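Local coordinates for triacylglycerol lipase (Yarrowia lipolytica, PDB 3O0D), which probably hydrolyses the ester bonds of triacylglycerols as an extracellular, glycosylated lipase of the alpha/beta-hydrolase fold, at residues A198-V201 against D202-F206; G28-G32 against P33-I37. All blocks are in the same frame, centred on the assembly; numbering follows the deposited sequence.

Contact 1. Residues A198-V201 against D202-F206; sequences ANWV and DKLFF
V201 and F205, one helical turn apart, lie side by side and point the same way, with V201 CG1 3.9 Å from F205 CD2. Both are buried, and this is the tight side of the helix. The branch that does the touching, CG1, is set anti to the backbone N of V201 (chi1 169°), which carries it toward F205 CD2. A branched residue and a flat ring suit this flank, since both fill it without polar atoms. The F205 ring also presents its edge, in plane, to V201 O, the carbonyl that accepts the bond from F205 N at 2.8 Å. On another flank of the helix, where W200 and L204 are only partly buried, L204 CD2 sits over the rim of one face of the W200 indole, 4.1 Å from W200 CH2.

A single water bridges partly exposed N199 to buried D202. N199 ND2 gives it a hydrogen bond at 2.9 Å, and the water donates in turn to D202 OD2 at 2.6 Å, linking an amide and a carboxylate three residues apart. D202 OD1 has its own partner in S245 N, so both carboxylate oxygens are engaged. K203 marks the solvent side: it runs its aliphatic chain past N199 O and forms a salt bridge with E209.

Helix 195-206 connects strands 183-187 and 222-227 in a beta-alpha-beta unit. V201 and F205 pack on L222 of strand 222-227, while W200 and V201 meet I173, and L204 and F205 meet K176, on helix 163-177.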
ATOM      1  N   ALA A 198      -0.738   9.283 -12.168  1.00 17.57           N
ATOM      2  CA  ALA A 198       0.552   8.570 -11.897  1.00 18.09           C
ATOM      3  C   ALA A 198       1.713   9.584 -11.956  1.00 18.84           C
ATOM      4  O   ALA A 198       2.606   9.553 -11.124  1.00 18.17           O
ATOM      5  CB  ALA A 198       0.727   7.484 -12.944  1.00 14.83           C
ATOM      6  N   ASN A 199       1.735  10.451 -12.969  1.00 18.00           N
ATOM      7  CA  ASN A 199       2.835  11.379 -13.118  1.00 18.81           C
ATOM      8  C   ASN A 199       2.823  12.461 -12.057  1.00 17.81           C
ATOM      9  O   ASN A 199       3.915  12.898 -11.600  1.00 17.20           O
ATOM     10  CB  ASN A 199       2.848  11.957 -14.530  1.00 19.01           C
ATOM     11  CG  ASN A 199       3.188  10.909 -15.586  1.00 24.50           C
ATOM     12  OD1 ASN A 199       2.531  10.831 -16.639  1.00 26.45           O
ATOM     13  ND2 ASN A 199       4.235  10.095 -15.329  1.00 21.93           N
ATOM     14  N   TRP A 200       1.627  12.821 -11.590  1.00 16.07           N
ATOM     15  CA  TRP A 200       1.484  13.805 -10.581  1.00 18.46           C
ATOM     16  C   TRP A 200       1.992  13.246  -9.240  1.00 18.74           C
ATOM     17  O   TRP A 200       2.766  13.920  -8.522  1.00 19.36           O
ATOM     18  CB  TRP A 200       0.041  14.273 -10.527  1.00 19.49           C
ATOM     19  CG  TRP A 200      -0.265  15.151  -9.294  1.00 20.73           C
ATOM     20  CD1 TRP A 200       0.059  16.490  -9.151  1.00 23.73           C
ATOM     21  CD2 TRP A 200      -0.943  14.786  -8.127  1.00 20.42           C
ATOM     22  NE1 TRP A 200      -0.371  16.947  -7.958  1.00 26.45           N
ATOM     23  CE2 TRP A 200      -0.982  15.929  -7.291  1.00 25.34           C
ATOM     24  CE3 TRP A 200      -1.525  13.600  -7.663  1.00 26.12           C
ATOM     25  CZ2 TRP A 200      -1.615  15.922  -6.041  1.00 26.13           C
ATOM     26  CZ3 TRP A 200      -2.129  13.594  -6.421  1.00 26.23           C
ATOM     27  CH2 TRP A 200      -2.158  14.743  -5.613  1.00 28.30           C
ATOM     28  N   VAL A 201       1.604  11.982  -8.938  1.00 16.98           N
ATOM     29  CA  VAL A 201       2.118  11.259  -7.753  1.00 16.99           C
ATOM     30  C   VAL A 201       3.660  11.199  -7.833  1.00 14.93           C
ATOM     31  O   VAL A 201       4.319  11.432  -6.795  1.00 17.53           O
ATOM     32  CB  VAL A 201       1.521   9.885  -7.676  1.00 17.04           C
ATOM     33  CG1 VAL A 201       2.300   9.024  -6.571  1.00 14.63           C
ATOM     34  CG2 VAL A 201       0.031  10.015  -7.298  1.00 14.12           C
ATOM     35  N   ASP A 202       4.248  10.936  -8.981  1.00 15.14           N
ATOM     36  CA  ASP A 202       5.725  10.841  -9.081  1.00 16.21           C
ATOM     37  C   ASP A 202       6.310  12.257  -8.759  1.00 19.40           C
ATOM     38  O   ASP A 202       7.284  12.398  -8.065  1.00 15.75           O
ATOM     39  CB  ASP A 202       6.180  10.414 -10.451  1.00 16.25           C
ATOM     40  CG  ASP A 202       6.122   8.905 -10.687  1.00 18.75           C
ATOM     41  OD1 ASP A 202       5.744   8.178  -9.710  1.00 19.77           O
ATOM     42  OD2 ASP A 202       6.363   8.445 -11.853  1.00 18.82           O
ATOM     43  N   LYS A 203       5.696  13.319  -9.313  1.00 20.44           N
ATOM     44  CA  LYS A 203       6.215  14.647  -8.977  1.00 21.62           C
ATOM     45  C   LYS A 203       6.103  14.929  -7.498  1.00 19.62           C
ATOM     46  O   LYS A 203       7.010  15.521  -6.915  1.00 21.98           O
ATOM     47  CB  LYS A 203       5.430  15.709  -9.784  1.00 21.36           C
ATOM     48  CG  LYS A 203       5.723  15.655 -11.233  1.00 26.30           C
ATOM     49  CD  LYS A 203       5.005  16.827 -12.023  1.00 31.31           C
ATOM     50  CE  LYS A 203       4.532  16.336 -13.382  1.00 38.42           C
ATOM     51  NZ  LYS A 203       4.272  17.373 -14.498  1.00 39.05           N
ATOM     52  N   LEU A 204       4.984  14.524  -6.877  1.00 19.57           N
ATOM     53  CA  LEU A 204       4.662  14.817  -5.522  1.00 19.58           C
ATOM     54  C   LEU A 204       5.690  14.106  -4.645  1.00 20.36           C
ATOM     55  O   LEU A 204       6.257  14.684  -3.711  1.00 19.24           O
ATOM     56  CB  LEU A 204       3.225  14.419  -5.170  1.00 19.88           C
ATOM     57  CG  LEU A 204       2.621  14.635  -3.804  1.00 22.29           C
ATOM     58  CD1 LEU A 204       2.375  16.159  -3.479  1.00 22.29           C
ATOM     59  CD2 LEU A 204       1.307  13.932  -3.676  1.00 24.93           C
ATOM     60  N   PHE A 205       5.952  12.830  -4.946  1.00 18.03           N
ATOM     61  CA  PHE A 205       6.822  12.081  -4.019  1.00 19.64           C
ATOM     62  C   PHE A 205       8.266  12.052  -4.380  1.00 20.22           C
ATOM     63  O   PHE A 205       9.091  11.863  -3.466  1.00 22.39           O
ATOM     64  CB  PHE A 205       6.338  10.590  -3.867  1.00 20.16           C
ATOM     65  CG  PHE A 205       5.226  10.439  -2.897  1.00 18.87           C
ATOM     66  CD1 PHE A 205       5.477  10.228  -1.533  1.00 18.40           C
ATOM     67  CD2 PHE A 205       3.901  10.527  -3.297  1.00 17.96           C
ATOM     68  CE1 PHE A 205       4.447  10.112  -0.611  1.00 18.52           C
ATOM     69  CE2 PHE A 205       2.894  10.381  -2.412  1.00 19.04           C
ATOM     70  CZ  PHE A 205       3.131  10.159  -1.046  1.00 20.70           C
ATOM     71  N   PHE A 206       8.596  12.110  -5.657  1.00 20.19           N
ATOM     72  CA  PHE A 206       9.988  11.935  -6.097  1.00 21.29           C
ATOM     73  C   PHE A 206      10.540  13.218  -6.685  1.00 23.45           C
ATOM     74  O   PHE A 206      11.728  13.313  -7.044  1.00 25.01           O
ATOM     75  CB  PHE A 206      10.092  10.803  -7.116  1.00 19.93           C
ATOM     76  CG  PHE A 206       9.582   9.470  -6.564  1.00 21.47           C
ATOM     77  CD1 PHE A 206      10.257   8.805  -5.515  1.00 24.52           C
ATOM     78  CD2 PHE A 206       8.514   8.854  -7.114  1.00 21.33           C
ATOM     79  CE1 PHE A 206       9.746   7.586  -5.048  1.00 23.52           C
ATOM     80  CE2 PHE A 206       7.984   7.656  -6.614  1.00 25.50           C
ATOM     81  CZ  PHE A 206       8.611   7.032  -5.575  1.00 19.39           C
TER
HETATM   82  O   HOH W   1       6.706  10.039 -13.853  1.00 20.93           O

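Contact 2. Residues G28-G32 against P33-I37; sequences GYCVG and PGTKI
G32 and T35 are the ends of a type II beta turn, closed by a weak hydrogen bond from T35 N to G32 O of 3.3 Å. G32 itself has a positive phi (140°), and a side chain there would run into the carbonyl before it and into the nitrogen of P33, so glycine fits.

P33 takes the second position of the turn, where its ring restricts phi to the negative values this position uses; the ring is exposed to solvent, touching H60 of strand 53-60. G34 follows with phi 87°, the left-handed conformation that the third position of a type II turn requires and that glycine adopts without strain.

T35 brings the chain back beside C30. Its CB points toward the first segment and lies 3.4 Å from C30 O. A small beta-branched residue suits this place: in the modelled conformer the methyl CG2 also rests against C30, though a second conformer makes that detail doubtful. K36 starts its side chain away from the first segment, as befits a long charged residue on an exposed loop.

I37 returns to the interior. With CG1 anti to the carbonyl carbon (chi1 -68°), its longer branch reaches back: CG1 packs 3.8 Å from C30 CB, and the terminal CD1 meets V31 CG2 at 3.8 Å, the two side chains crossing at a slant. The buried cysteine is tied to C299 by a disulfide. Its neighbour Y29 touches S162, the probable nucleophile of a Ser-His-Asp triad, which places this loop next to the likely active site.

The loop follows helix 12-27 and precedes strand 53-60. V31 and I37 both touch Y71 of strand 68-75; on strand 53-60, I37 rests on L55 and its N bonds to E58, which V31 also touches.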
ATOM      1  N   GLY A  28      -3.144  -6.285   9.857  1.00 10.87           N
ATOM      2  CA  GLY A  28      -4.421  -5.644   9.472  1.00 13.43           C
ATOM      3  C   GLY A  28      -5.454  -6.751   9.313  1.00 11.73           C
ATOM      4  O   GLY A  28      -6.655  -6.475   9.527  1.00 10.95           O
ATOM      5  N   TYR A  29      -5.034  -7.981   9.037  1.00 10.60           N
ATOM      6  CA  TYR A  29      -5.973  -9.088   8.922  1.00 11.20           C
ATOM      7  C   TYR A  29      -6.397  -9.674  10.277  1.00 11.80           C
ATOM      8  O   TYR A  29      -7.221 -10.514  10.328  1.00 15.66           O
ATOM      9  CB  TYR A  29      -5.451 -10.154   7.938  1.00  9.01           C
ATOM     10  CG  TYR A  29      -5.326  -9.639   6.528  1.00 10.81           C
ATOM     11  CD1 TYR A  29      -6.379  -9.708   5.683  1.00 10.45           C
ATOM     12  CD2 TYR A  29      -4.174  -9.102   6.040  1.00 10.16           C
ATOM     13  CE1 TYR A  29      -6.314  -9.255   4.431  1.00 12.42           C
ATOM     14  CE2 TYR A  29      -4.090  -8.658   4.786  1.00  8.80           C
ATOM     15  CZ  TYR A  29      -5.203  -8.714   3.945  1.00 11.28           C
ATOM     16  OH  TYR A  29      -5.191  -8.277   2.651  1.00 11.89           O
ATOM     17  N   CYS A  30      -5.821  -9.164  11.363  1.00 11.80           N
ATOM     18  CA  CYS A  30      -6.253  -9.470  12.730  1.00 11.89           C
ATOM     19  C   CYS A  30      -7.438  -8.564  13.191  1.00 12.45           C
ATOM     20  O   CYS A  30      -7.820  -8.690  14.378  1.00 15.61           O
ATOM     21  CB  CYS A  30      -5.086  -9.417  13.777  1.00 12.27           C
ATOM     22  SG  CYS A  30      -3.812 -10.685  13.330  1.00 18.76           S
ATOM     23  N   VAL A  31      -7.893  -7.649  12.340  1.00 13.56           N
ATOM     24  CA  VAL A  31      -9.024  -6.771  12.618  1.00 15.81           C
ATOM     25  C   VAL A  31     -10.184  -7.351  11.849  1.00 17.56           C
ATOM     26  O   VAL A  31     -10.138  -7.577  10.634  1.00 19.89           O
ATOM     27  CB  VAL A  31      -8.765  -5.358  12.091  1.00 15.09           C
ATOM     28  CG1 VAL A  31      -9.938  -4.413  12.464  1.00 13.75           C
ATOM     29  CG2 VAL A  31      -7.512  -4.811  12.792  1.00 18.08           C
ATOM     30  N   GLY A  32     -11.222  -7.584  12.604  1.00 19.67           N
ATOM     31  CA  GLY A  32     -12.456  -8.042  11.936  1.00 23.75           C
ATOM     32  C   GLY A  32     -13.134  -9.091  12.746  1.00 24.57           C
ATOM     33  O   GLY A  32     -12.798  -9.318  13.910  1.00 22.07           O
ATOM     34  N   PRO A  33     -14.127  -9.767  12.121  1.00 26.63           N
ATOM     35  CA  PRO A  33     -14.936 -10.507  13.048  1.00 27.00           C
ATOM     36  C   PRO A  33     -14.257 -11.843  13.215  1.00 24.42           C
ATOM     37  O   PRO A  33     -13.523 -12.292  12.345  1.00 28.46           O
ATOM     38  CB  PRO A  33     -16.287 -10.579  12.342  1.00 29.12           C
ATOM     39  CG  PRO A  33     -16.264  -9.408  11.319  1.00 28.86           C
ATOM     40  CD  PRO A  33     -14.813  -9.511  10.843  1.00 28.56           C
ATOM     41  N   GLY A  34     -14.310 -12.380  14.392  1.00 23.92           N
ATOM     42  CA  GLY A  34     -13.617 -13.626  14.614  1.00 21.27           C
ATOM     43  C   GLY A  34     -12.154 -13.476  15.002  1.00 21.88           C
ATOM     44  O   GLY A  34     -11.483 -14.481  15.387  1.00 25.22           O
ATOM     45  N   THR A  35     -11.630 -12.260  14.890  0.50 20.67           N
ATOM     46  CA  THR A  35     -10.227 -12.042  15.269  0.50 20.34           C
ATOM     47  C   THR A  35     -10.137 -10.869  16.246  0.50 19.85           C
ATOM     48  O   THR A  35     -11.114 -10.187  16.524  0.50 19.56           O
ATOM     49  CB  THR A  35      -9.271 -11.699  14.071  0.50 20.83           C
ATOM     50  OG1 THR A  35      -9.651 -12.318  12.829  0.50 25.16           O
ATOM     51  CG2 THR A  35      -7.869 -12.064  14.421  0.50 17.28           C
ATOM     52  N   LYS A  36      -8.956 -10.590  16.756  1.00 20.24           N
ATOM     53  CA  LYS A  36      -8.784  -9.368  17.513  1.00 21.86           C
ATOM     54  C   LYS A  36      -7.305  -9.014  17.640  1.00 19.97           C
ATOM     55  O   LYS A  36      -6.508  -9.902  17.626  1.00 23.05           O
ATOM     56  CB  LYS A  36      -9.246  -9.654  18.929  1.00 24.92           C
ATOM     57  CG  LYS A  36      -9.953  -8.468  19.488  1.00 29.03           C
ATOM     58  CD  LYS A  36     -10.580  -8.804  20.837  1.00 35.67           C
ATOM     59  CE  LYS A  36      -9.742  -8.170  21.944  1.00 38.93           C
ATOM     60  NZ  LYS A  36     -10.533  -7.419  22.980  1.00 44.10           N
ATOM     61  N   ILE A  37      -7.001  -7.737  17.803  1.00 17.63           N
ATOM     62  CA  ILE A  37      -5.634  -7.404  18.291  1.00 16.61           C
ATOM     63  C   ILE A  37      -5.867  -7.028  19.778  1.00 17.98           C
ATOM     64  O   ILE A  37      -6.688  -6.075  20.008  1.00 18.38           O
ATOM     65  CB  ILE A  37      -5.100  -6.164  17.550  1.00 15.32           C
ATOM     66  CG1 ILE A  37      -4.825  -6.438  16.058  1.00 12.59           C
ATOM     67  CG2 ILE A  37      -3.754  -5.706  18.259  1.00 13.99           C
ATOM     68  CD1 ILE A  37      -4.634  -5.237  15.233  1.00 16.27           C
TER

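In the fold
Contact 2 comes first along the chain, in the N-terminal region of the lipase family, and closes before contact 1 opens in the class 3 lipase range. Their centres are about 34 Å apart, on opposite sides of the chain's centre, and the nearest atoms stay about 20 Å apart. What they share is the large mixed sheet: 28-37 lies beside strands 53-60 and 68-75, at one edge, whereas 198-206 packs farther across it. One is therefore a loop at the sheet's margin, tied by a disulfide to the C-terminal region, and the other is a crossover helix packed on strand 222-227, well inside the sheet.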